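Local coordinates for protein KLLA0E08119p (PDB 3VA7) that probably makes urea-1-carboxylate from urea, bicarbonate and ATP by way of covalently carried biotin, being the urea carboxylase portion of a longer enzyme thought also to hydrolyse allophanate, at residues K421-A426 with K456-A461; P493-Y498 with P599-S604; I824-P829 with V838-A843. All blocks are in the same frame, centred on the assembly; numbering follows the deposited sequence.

Contact 1. Residues K421-A426 with K456-A461; sequences KDRNDA and KMFKEA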
# COMPACT_ATOMS: atom_id res chain seq x y z
N LYS A 421 15.15 -34.23 -15.40
CA LYS A 421 15.63 -35.47 -15.99
C LYS A 421 15.88 -36.53 -14.95
O LYS A 421 15.75 -37.71 -15.26
CB LYS A 421 16.93 -35.21 -16.76
CG LYS A 421 16.79 -34.87 -18.23
CD LYS A 421 18.06 -34.09 -18.62
CE LYS A 421 18.38 -34.10 -20.12
NZ LYS A 421 17.13 -33.99 -20.94
N ASP A 422 16.22 -36.11 -13.73
CA ASP A 422 16.50 -37.01 -12.61
C ASP A 422 16.57 -36.22 -11.29
O ASP A 422 16.54 -34.99 -11.31
CB ASP A 422 17.79 -37.81 -12.85
CG ASP A 422 19.05 -37.03 -12.47
OD1 ASP A 422 19.57 -37.26 -11.33
OD2 ASP A 422 19.51 -36.20 -13.31
N ARG A 423 16.68 -36.90 -10.15
CA ARG A 423 16.65 -36.20 -8.87
C ARG A 423 17.50 -34.90 -8.83
O ARG A 423 17.02 -33.84 -8.41
CB ARG A 423 16.98 -37.12 -7.68
CG ARG A 423 16.15 -36.79 -6.50
CD ARG A 423 16.51 -37.56 -5.28
NE ARG A 423 17.17 -36.70 -4.34
CZ ARG A 423 16.71 -36.36 -3.14
NH1 ARG A 423 15.57 -36.84 -2.65
NH2 ARG A 423 17.43 -35.55 -2.41
N ASN A 424 18.77 -34.98 -9.27
CA ASN A 424 19.67 -33.82 -9.21
C ASN A 424 19.19 -32.69 -10.11
O ASN A 424 19.26 -31.54 -9.71
CB ASN A 424 21.14 -34.16 -9.55
CG ASN A 424 21.81 -35.05 -8.49
OD1 ASN A 424 21.63 -34.89 -7.24
ND2 ASN A 424 22.59 -36.03 -8.98
N ASP A 425 18.73 -33.02 -11.31
CA ASP A 425 18.23 -31.98 -12.23
C ASP A 425 17.02 -31.24 -11.61
O ASP A 425 16.83 -30.00 -11.83
CB ASP A 425 17.85 -32.57 -13.57
CG ASP A 425 17.68 -31.52 -14.63
OD1 ASP A 425 18.39 -30.49 -14.51
OD2 ASP A 425 16.87 -31.70 -15.58
N ALA A 426 16.21 -32.00 -10.86
CA ALA A 426 14.96 -31.55 -10.28
C ALA A 426 15.23 -30.68 -9.08
O ALA A 426 14.49 -29.68 -8.85
CB ALA A 426 14.14 -32.72 -9.87
N LYS A 456 22.31 -29.42 2.36
CA LYS A 456 23.14 -30.56 2.04
C LYS A 456 22.24 -31.78 2.30
O LYS A 456 22.15 -32.70 1.45
CB LYS A 456 24.41 -30.55 2.91
CG LYS A 456 25.48 -31.65 2.66
CD LYS A 456 26.48 -31.24 1.56
CE LYS A 456 27.95 -31.48 2.01
NZ LYS A 456 28.94 -31.20 0.91
N MET A 457 21.53 -31.75 3.43
CA MET A 457 20.53 -32.76 3.76
C MET A 457 19.69 -33.14 2.55
O MET A 457 19.81 -34.24 2.03
CB MET A 457 19.62 -32.26 4.88
CG MET A 457 18.57 -33.29 5.35
SD MET A 457 17.00 -33.26 4.46
CE MET A 457 16.34 -31.64 4.91
N PHE A 458 18.87 -32.21 2.08
CA PHE A 458 17.97 -32.57 1.02
C PHE A 458 18.72 -33.18 -0.14
O PHE A 458 18.26 -34.15 -0.70
CB PHE A 458 17.13 -31.39 0.55
CG PHE A 458 16.05 -31.76 -0.42
CD1 PHE A 458 15.90 -31.06 -1.62
CD2 PHE A 458 15.17 -32.81 -0.15
CE1 PHE A 458 14.91 -31.39 -2.51
CE2 PHE A 458 14.17 -33.16 -1.03
CZ PHE A 458 14.03 -32.46 -2.20
N LYS A 459 19.88 -32.64 -0.50
CA LYS A 459 20.59 -33.13 -1.68
C LYS A 459 21.13 -34.54 -1.49
O LYS A 459 21.10 -35.37 -2.41
CB LYS A 459 21.73 -32.21 -2.09
CG LYS A 459 22.09 -32.42 -3.54
CD LYS A 459 23.39 -31.77 -3.88
CE LYS A 459 23.80 -32.13 -5.30
NZ LYS A 459 24.01 -33.60 -5.38
N GLU A 460 21.65 -34.82 -0.31
CA GLU A 460 22.22 -36.14 -0.07
C GLU A 460 21.11 -37.16 0.17
O GLU A 460 21.36 -38.38 0.24
CB GLU A 460 23.26 -36.06 1.06
CG GLU A 460 24.60 -35.44 0.57
CD GLU A 460 25.56 -35.09 1.72
OE1 GLU A 460 26.69 -34.62 1.41
OE2 GLU A 460 25.21 -35.26 2.93
N ALA A 461 19.88 -36.64 0.26
CA ALA A 461 18.67 -37.42 0.42
C ALA A 461 18.57 -37.98 1.82
O ALA A 461 17.82 -38.90 2.07
CB ALA A 461 18.57 -38.53 -0.67
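Arg423 reaches from the first turn of its helix over a face of the Phe458 ring and to the methyl group of Ala461. Its CZ lies 4.9 Å from the centroid of the Phe458 ring and only 21° off the ring normal, a cation-pi contact with the guanidinium above the aromatic face; NH2 is the part over the ring, displaced toward its rim. Ala461 CB sits over a face of the guanidinium itself, 3.6 Å from Arg423 NH2. A bend at chi3 (108°) turns the end of the arginine chain into this position. The main polar partner of the guanidinium is Glu269, which forms a salt bridge with NH1 and whose side chain also touches Phe458. A thinner polar link runs beside this cluster. The Lys459 and Asn424 side chains cross at about a right angle, and Lys459 NZ donates to Asn424 OD1 over 3.3 Å, coming from above the carbonyl plane, 56° out of it. The start of one helix and the end of the other are both capped. Asp422 is the N-cap of helix 423-435, its OD1 accepting from Asn424 N at 3.2 Å, while Ala461, with positive phi, closes helix 456-460 in a Schellman motif. Within the biotin carboxylase C-terminal domain, the contact thus joins a capped helix start to a Schellman-terminated helix end through an arginine-aromatic pair.

Contact 2. Residues P493-Y498 with P599-S604; sequences PGRTGY and PEYLGS
Arg495, the centre of an inverse gamma turn, lies against the type I' beta turn from Tyr601 to Ser604, with its CA 5.1 Å from the CA of Ser604. The arginine side chain bonds to the backbone oxygens of that turn. Its CG stands anti to the backbone N (chi1 -168°) and a bend at chi3 brings the guanidinium edge-on to Tyr601 O, which lies in the guanidinium plane. NE donates to Tyr601 O at 2.8 Å and NH2 to the same oxygen at 3.2 Å, a side-on grip by two nitrogens on one atom. Ser604 N also donates to Tyr601 O, closing the turn and giving this carbonyl three donors. Arg495 NH2 makes a weak further bond to Ser604 O at 2.8 Å and another hydrogen bond to Ser606 O, so backbone oxygens hold the guanidinium in place. Ser604 OG lies over one face of it and bonds Asp491 and Ser606 N. Next to Tyr601 in the turn, Leu602 turns its CD2 to the hydroxyl end of Tyr498, 3.7 Å from Tyr498 CZ. Water 1 bridges the backbones nearby, donating to Thr496 O at 2.5 Å and to Leu602 O at 2.6 Å. Tyr601 OH bonds Lys1056 O, tying the turn to the carboxyltransferase C and D region. The two loops leave the same antiparallel sheet: 493-498 runs from strand 488-490 toward helix 511-520, whereas the loop holding 599-604 follows strand 587-592 on the way to strand 626-628.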
# COMPACT_ATOMS: atom_id res chain seq x y z
N PRO A 493 16.98 9.40 -3.64
CA PRO A 493 16.09 10.54 -3.41
C PRO A 493 14.62 10.22 -3.14
O PRO A 493 13.86 11.12 -2.78
CB PRO A 493 16.20 11.35 -4.71
CG PRO A 493 16.64 10.33 -5.75
CD PRO A 493 17.31 9.23 -5.09
N GLY A 494 14.22 8.96 -3.25
CA GLY A 494 12.82 8.58 -2.94
C GLY A 494 12.05 8.31 -4.22
O GLY A 494 12.62 7.93 -5.26
N ARG A 495 10.73 8.51 -4.14
CA ARG A 495 9.84 8.12 -5.23
C ARG A 495 9.78 9.31 -6.13
O ARG A 495 8.80 10.06 -6.09
CB ARG A 495 8.44 7.78 -4.67
CG ARG A 495 7.49 7.09 -5.64
CD ARG A 495 6.47 6.26 -4.91
NE ARG A 495 6.99 4.97 -4.49
CZ ARG A 495 7.17 4.61 -3.21
NH1 ARG A 495 6.85 5.45 -2.22
NH2 ARG A 495 7.69 3.42 -2.91
N THR A 496 10.82 9.52 -6.92
CA THR A 496 10.82 10.72 -7.80
C THR A 496 10.20 10.30 -9.13
O THR A 496 10.13 9.11 -9.42
CB THR A 496 12.26 11.28 -8.06
OG1 THR A 496 13.03 10.27 -8.72
CG2 THR A 496 12.98 11.66 -6.76
N GLY A 497 9.75 11.29 -9.91
CA GLY A 497 9.27 11.03 -11.25
C GLY A 497 7.81 11.36 -11.46
O GLY A 497 7.33 11.33 -12.59
N TYR A 498 7.10 11.67 -10.36
CA TYR A 498 5.64 11.65 -10.37
C TYR A 498 4.97 12.76 -9.58
O TYR A 498 3.81 12.66 -9.27
CB TYR A 498 5.12 10.31 -9.88
CG TYR A 498 5.65 9.08 -10.56
CD1 TYR A 498 5.07 8.56 -11.70
CD2 TYR A 498 6.72 8.39 -10.02
CE1 TYR A 498 5.53 7.35 -12.32
CE2 TYR A 498 7.21 7.21 -10.62
CZ TYR A 498 6.60 6.70 -11.75
OH TYR A 498 7.13 5.53 -12.31
N PRO A 599 10.42 -4.89 -1.70
CA PRO A 599 10.18 -4.62 -3.14
C PRO A 599 10.02 -3.12 -3.48
O PRO A 599 9.54 -2.36 -2.63
CB PRO A 599 8.90 -5.41 -3.45
CG PRO A 599 8.21 -5.59 -2.05
CD PRO A 599 9.34 -5.67 -1.05
N GLU A 600 10.44 -2.71 -4.68
CA GLU A 600 10.15 -1.36 -5.14
C GLU A 600 8.68 -1.19 -5.50
O GLU A 600 7.99 -2.16 -5.88
CB GLU A 600 10.94 -1.02 -6.40
CG GLU A 600 12.46 -1.21 -6.32
CD GLU A 600 13.15 -0.75 -7.61
OE1 GLU A 600 12.96 -1.42 -8.65
OE2 GLU A 600 13.86 0.28 -7.61
N TYR A 601 8.18 0.04 -5.39
CA TYR A 601 6.92 0.43 -5.96
C TYR A 601 7.18 1.78 -6.62
O TYR A 601 7.73 2.72 -6.00
CB TYR A 601 5.81 0.52 -4.88
CG TYR A 601 4.45 0.98 -5.41
CD1 TYR A 601 3.63 0.13 -6.13
CD2 TYR A 601 3.99 2.30 -5.19
CE1 TYR A 601 2.41 0.56 -6.64
CE2 TYR A 601 2.76 2.75 -5.69
CZ TYR A 601 1.98 1.87 -6.41
OH TYR A 601 0.78 2.28 -6.91
N LEU A 602 6.80 1.88 -7.89
CA LEU A 602 7.06 3.09 -8.67
C LEU A 602 8.51 3.64 -8.58
O LEU A 602 8.73 4.85 -8.51
CB LEU A 602 6.04 4.17 -8.32
CG LEU A 602 4.64 3.96 -8.88
CD1 LEU A 602 3.77 5.04 -8.33
CD2 LEU A 602 4.57 3.93 -10.46
N GLY A 603 9.48 2.74 -8.60
CA GLY A 603 10.87 3.12 -8.72
C GLY A 603 11.64 3.19 -7.41
O GLY A 603 12.87 3.37 -7.42
N SER A 604 10.95 3.04 -6.29
CA SER A 604 11.53 3.34 -4.99
C SER A 604 11.01 2.41 -3.92
O SER A 604 9.85 1.97 -3.95
CB SER A 604 11.19 4.76 -4.55
OG SER A 604 11.48 4.90 -3.18
O HOH W 1 10.52 6.79 -8.55

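Contact 3. Residues I824-P829 with V838-A843; sequences ILAVLP and VTYRQA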
# COMPACT_ATOMS: atom_id res chain seq x y z
N ILE A 824 8.98 37.63 -8.35
CA ILE A 824 8.56 37.73 -9.76
C ILE A 824 9.75 37.94 -10.69
O ILE A 824 10.35 38.99 -10.71
CB ILE A 824 7.48 38.81 -9.97
CG1 ILE A 824 6.26 38.45 -9.15
CG2 ILE A 824 7.12 38.94 -11.48
CD1 ILE A 824 5.41 39.65 -8.87
N LEU A 825 10.05 36.91 -11.46
CA LEU A 825 11.25 36.86 -12.24
C LEU A 825 11.09 37.59 -13.56
O LEU A 825 12.04 38.19 -14.02
CB LEU A 825 11.67 35.42 -12.47
CG LEU A 825 12.22 34.63 -11.27
CD1 LEU A 825 12.33 33.18 -11.57
CD2 LEU A 825 13.55 35.15 -10.88
N ALA A 826 9.90 37.56 -14.16
CA ALA A 826 9.59 38.33 -15.37
C ALA A 826 8.11 38.26 -15.66
O ALA A 826 7.48 37.25 -15.36
CB ALA A 826 10.34 37.84 -16.56
N VAL A 827 7.58 39.32 -16.29
CA VAL A 827 6.21 39.35 -16.74
C VAL A 827 6.15 39.59 -18.24
O VAL A 827 6.64 40.64 -18.69
CB VAL A 827 5.43 40.51 -16.09
CG1 VAL A 827 3.92 40.54 -16.62
CG2 VAL A 827 5.52 40.49 -14.58
N LEU A 828 5.55 38.67 -19.00
CA LEU A 828 5.20 38.95 -20.40
C LEU A 828 3.82 39.55 -20.49
O LEU A 828 2.89 39.01 -19.92
CB LEU A 828 5.21 37.67 -21.22
CG LEU A 828 6.50 36.86 -21.26
CD1 LEU A 828 6.43 35.78 -22.35
CD2 LEU A 828 7.77 37.75 -21.41
N PRO A 829 3.65 40.67 -21.22
CA PRO A 829 2.32 41.32 -21.28
C PRO A 829 1.38 40.51 -22.12
O PRO A 829 1.82 39.70 -22.92
CB PRO A 829 2.61 42.62 -22.02
CG PRO A 829 3.76 42.25 -22.94
CD PRO A 829 4.64 41.37 -22.06
N VAL A 838 2.00 36.30 -18.98
CA VAL A 838 2.74 35.24 -18.40
C VAL A 838 3.52 35.84 -17.28
O VAL A 838 4.17 36.90 -17.44
CB VAL A 838 3.67 34.62 -19.39
CG1 VAL A 838 4.27 33.35 -18.76
CG2 VAL A 838 2.93 34.28 -20.73
N THR A 839 3.42 35.18 -16.12
CA THR A 839 4.15 35.56 -14.93
C THR A 839 4.99 34.39 -14.47
O THR A 839 4.47 33.31 -14.25
CB THR A 839 3.19 36.01 -13.85
OG1 THR A 839 2.27 36.92 -14.45
CG2 THR A 839 3.93 36.70 -12.69
N TYR A 840 6.29 34.64 -14.36
CA TYR A 840 7.27 33.67 -13.99
C TYR A 840 7.67 33.95 -12.54
O TYR A 840 8.16 35.06 -12.23
CB TYR A 840 8.47 33.78 -14.94
CG TYR A 840 8.14 33.43 -16.40
CD1 TYR A 840 7.77 34.41 -17.34
CD2 TYR A 840 8.21 32.11 -16.83
CE1 TYR A 840 7.47 34.05 -18.67
CE2 TYR A 840 7.95 31.75 -18.15
CZ TYR A 840 7.57 32.72 -19.07
OH TYR A 840 7.29 32.29 -20.38
N ARG A 841 7.43 32.98 -11.65
CA ARG A 841 7.77 33.14 -10.24
C ARG A 841 8.79 32.10 -9.78
O ARG A 841 8.76 30.91 -10.16
CB ARG A 841 6.56 33.14 -9.31
CG ARG A 841 5.36 33.81 -9.86
CD ARG A 841 4.11 33.70 -9.00
NE ARG A 841 4.08 34.86 -8.16
CZ ARG A 841 3.22 35.83 -8.32
NH1 ARG A 841 2.32 35.75 -9.28
NH2 ARG A 841 3.27 36.88 -7.52
N GLN A 842 9.74 32.60 -9.01
CA GLN A 842 10.72 31.76 -8.45
C GLN A 842 10.02 30.91 -7.40
O GLN A 842 9.35 31.46 -6.52
CB GLN A 842 11.74 32.66 -7.78
CG GLN A 842 12.74 31.93 -6.90
CD GLN A 842 13.78 32.88 -6.35
OE1 GLN A 842 14.97 32.79 -6.67
NE2 GLN A 842 13.32 33.83 -5.54
N ALA A 843 10.20 29.60 -7.43
CA ALA A 843 9.48 28.72 -6.51
C ALA A 843 10.37 27.63 -5.98
O ALA A 843 10.18 26.44 -6.28
CB ALA A 843 8.23 28.12 -7.20
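Tyr840 and Leu828 meet on one face of an antiparallel hairpin, where the leucine comes to the edge of the ring, Leu828 CG being 3.9 Å from Tyr840 CE1 and near the ring plane. Ala826 O occupies the same plane near Tyr840 CD1. Tyr840 CG is anti to its own carbonyl carbon (chi1 -65°), which leans the ring along the strand toward Leu828. That leucine also runs alongside Val838, its hydrogen-bonded partner, with Leu828 CB and Val838 CB 3.9 Å apart. Their backbones are joined twice, Leu828 N to Val838 O at 2.7 Å and Val838 N to Leu828 O at 3.0 Å. Leu825 is the third large contributor and marks a beta bulge, where the register slips by one residue between Ile824 and Ala826. Its backbone is locally helical, yet Leu825 N still donates to Tyr840 O at 2.8 Å, while Tyr840 N donates to Ala826 O at 3.0 Å. The Leu825 side chain crosses Gln842 at about a right angle and rests on it, CD1 being 3.9 Å from Gln842 CB. On the other face, Ile824 CG1 lies over the Arg841 guanidinium, which Glu851, Asp676 and Pro671 O hold by salt bridges and a hydrogen bond. Strand 824-828 is outermost in its five-stranded antiparallel sheet; strand 838-842 is flanked on its other side by strand 847-852, also antiparallel, and helix 901-912 packs against Tyr840 and Val838.

From the N terminus the three contacts follow one another in series, none enclosing or crossing another. Contact 1 comes first and closes a mostly helical loop of 29 residues within the biotin carboxylase part. Contact 2 closes the longest, 100 residues rich in strands, and brings together two loops of the carboxyltransferase part. Contact 3 spans only the eight residues of a hairpin connection between the first two strands of the five-stranded sheet in the carboxyltransferase part. Contacts 2 and 3 have centres 32 Å apart, whereas contact 1 lies across the centre of the chain from contact 3, their centres 71 Å apart. No two of them touch, so each ties its own region together.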